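Local coordinates for ribulose bisphosphate carboxylase small chain (Galdieria sulphuraria, PDB 4F0H), which forms the small subunit of the hexadecameric Rubisco that fixes carbon dioxide onto ribulose 1,5-bisphosphate, probably supporting the catalytic large subunits, at residues B[30-35]-B[83-88]. Residues are numbered along the deposited sequence; the frame is centred on the assembly and turned at random.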
loop_
_atom_site.group_PDB
_atom_site.type_symbol
_atom_site.label_atom_id
_atom_site.label_comp_id
_atom_site.label_asym_id
_atom_site.label_seq_id
_atom_site.Cartn_x
_atom_site.Cartn_y
_atom_site.Cartn_z
ATOM N N LYS B 30 50.743 -5.373 19.627
ATOM C CA LYS B 30 50.029 -5.693 20.822
ATOM C C LYS B 30 48.769 -6.509 20.524
ATOM O O LYS B 30 47.788 -6.374 21.249
ATOM C CB LYS B 30 49.678 -4.377 21.526
ATOM C CG LYS B 30 50.969 -3.594 21.882
ATOM C CD LYS B 30 50.828 -2.059 21.806
ATOM C CE LYS B 30 49.832 -1.555 22.885
ATOM N NZ LYS B 30 50.088 -0.173 23.406
ATOM N N LEU B 31 48.790 -7.340 19.482
ATOM C CA LEU B 31 47.603 -8.130 19.131
ATOM C C LEU B 31 47.400 -9.414 19.978
ATOM O O LEU B 31 48.378 -10.033 20.393
ATOM C CB LEU B 31 47.726 -8.543 17.676
ATOM C CG LEU B 31 47.984 -7.428 16.692
ATOM C CD1 LEU B 31 47.856 -8.031 15.259
ATOM C CD2 LEU B 31 46.967 -6.240 16.862
ATOM N N ALA B 32 46.156 -9.839 20.247
ATOM C CA ALA B 32 45.899 -11.231 20.637
ATOM C C ALA B 32 46.104 -12.130 19.393
ATOM O O ALA B 32 45.805 -11.725 18.255
ATOM C CB ALA B 32 44.439 -11.358 21.147
ATOM N N ILE B 33 46.672 -13.327 19.545
ATOM C CA ILE B 33 46.985 -14.133 18.371
ATOM C C ILE B 33 46.225 -15.444 18.410
ATOM O O ILE B 33 46.355 -16.182 19.395
ATOM C CB ILE B 33 48.519 -14.368 18.286
ATOM C CG1 ILE B 33 49.233 -13.039 18.137
ATOM C CG2 ILE B 33 48.891 -15.450 17.236
ATOM C CD1 ILE B 33 50.650 -13.083 18.483
ATOM N N GLY B 34 45.418 -15.710 17.361
ATOM C CA GLY B 34 44.606 -16.901 17.286
ATOM C C GLY B 34 45.007 -17.806 16.121
ATOM O O GLY B 34 45.392 -17.319 15.038
ATOM N N ILE B 35 44.934 -19.108 16.336
ATOM C CA ILE B 35 45.244 -20.072 15.302
ATOM C C ILE B 35 43.902 -20.797 15.028
ATOM O O ILE B 35 43.265 -21.324 15.961
ATOM C CB ILE B 35 46.272 -21.096 15.807
ATOM C CG1 ILE B 35 47.653 -20.491 15.895
ATOM C CG2 ILE B 35 46.373 -22.331 14.826
ATOM C CD1 ILE B 35 48.577 -21.304 16.816
ATOM N N VAL B 83 45.558 -15.390 13.083
ATOM C CA VAL B 83 44.693 -14.220 13.045
ATOM C C VAL B 83 45.147 -13.275 14.137
ATOM O O VAL B 83 45.443 -13.722 15.214
ATOM C CB VAL B 83 43.207 -14.627 13.304
ATOM C CG1 VAL B 83 42.322 -13.431 13.238
ATOM C CG2 VAL B 83 42.711 -15.531 12.226
ATOM N N GLY B 84 45.242 -11.973 13.872
ATOM C CA GLY B 84 45.654 -11.049 14.956
ATOM C C GLY B 84 44.522 -10.087 15.216
ATOM O O GLY B 84 44.068 -9.375 14.268
ATOM N N PHE B 85 44.046 -10.083 16.474
ATOM C CA PHE B 85 42.900 -9.294 16.918
ATOM C C PHE B 85 43.457 -8.078 17.640
ATOM O O PHE B 85 44.277 -8.219 18.573
ATOM C CB PHE B 85 42.092 -10.094 17.955
ATOM C CG PHE B 85 41.519 -11.341 17.423
ATOM C CD1 PHE B 85 40.402 -11.299 16.571
ATOM C CD2 PHE B 85 42.071 -12.553 17.742
ATOM C CE1 PHE B 85 39.869 -12.471 16.052
ATOM C CE2 PHE B 85 41.536 -13.763 17.233
ATOM C CZ PHE B 85 40.444 -13.715 16.374
ATOM N N SER B 86 43.009 -6.897 17.197
ATOM C CA SER B 86 43.315 -5.637 17.866
ATOM C C SER B 86 42.182 -5.262 18.815
ATOM O O SER B 86 40.974 -5.382 18.464
ATOM C CB SER B 86 43.469 -4.541 16.851
ATOM O OG SER B 86 43.375 -3.290 17.539
ATOM N N SER B 87 42.549 -4.790 20.005
ATOM C CA SER B 87 41.548 -4.430 20.987
ATOM C C SER B 87 41.527 -2.932 21.098
ATOM O O SER B 87 40.936 -2.376 22.009
ATOM C CB SER B 87 41.866 -5.063 22.332
ATOM O OG SER B 87 43.133 -4.531 22.788
ATOM N N GLU B 88 42.160 -2.270 20.140
ATOM C CA GLU B 88 42.176 -0.840 20.141
ATOM C C GLU B 88 40.753 -0.286 19.909
ATOM O O GLU B 88 40.098 -0.732 19.000
ATOM C CB GLU B 88 43.118 -0.349 19.061
ATOM C CG GLU B 88 43.233 1.147 19.028
ATOM C CD GLU B 88 44.008 1.628 17.789
ATOM O OE1 GLU B 88 43.529 2.542 17.064
ATOM O OE2 GLU B 88 45.089 1.088 17.510
HETATM O O HOH W 1 45.059 -4.538 20.493
#
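Ala32 and Phe85 form a hydrogen-bonded pair in the four-stranded antiparallel sheet of the Rubisco small subunit, where strands 32-38 and 79-86 are the two inner strands. Ala32 N gives to Phe85 O at 3.0 Å in a bent bond (136° at the hydrogen), whereas Gly34 N to Val83 O is nearly straight at 175°; Phe85 N to Ala32 O and Val83 N to Gly34 O complete the two rings. Between them lies the non-hydrogen-bonded pair Ile33-Gly84, where CA-H...O contacts add to the pairing: Gly84 CA sits 3.4 Å from Ala32 O.

On the face of Ala32, Val83 and Phe85, Ala32 CB meets Phe85 CB at 4.2 Å. The CG of Phe85 lies beside its own backbone N (chi1 -63°), which carries the ring back along its strand until Val83 CG1 stands 3.6 Å above one ring face, offset toward the rim. Apolar side chains of another protein chain pack on Ala32 and Phe85, so this face belongs to a subunit interface.

On the other side, Leu31 spreads its two methyls over the opposing backbone: CD1 comes within 3.7 Å of Gly84 CA, and CD2 within 3.8 Å of Ser86 CA. Met26 of helix 16-28 and Ile95 also touch this leucine. Cutting it back to an alanine is likely to open a gap beside Gly84 CA and leave Met26 and Ile95 without their shared apolar partner.

Beyond the last direct bond, a single water accepts from Ser87 N at 2.6 Å and donates weakly to Lys30 O; Ser86 OG accepts from Glu88 N in an ST turn. The four main-chain bonds thus hold the register and satisfy buried N and O atoms, while the fit of Leu31 on Gly84 and Ala32 on Phe85 is particular to these strands.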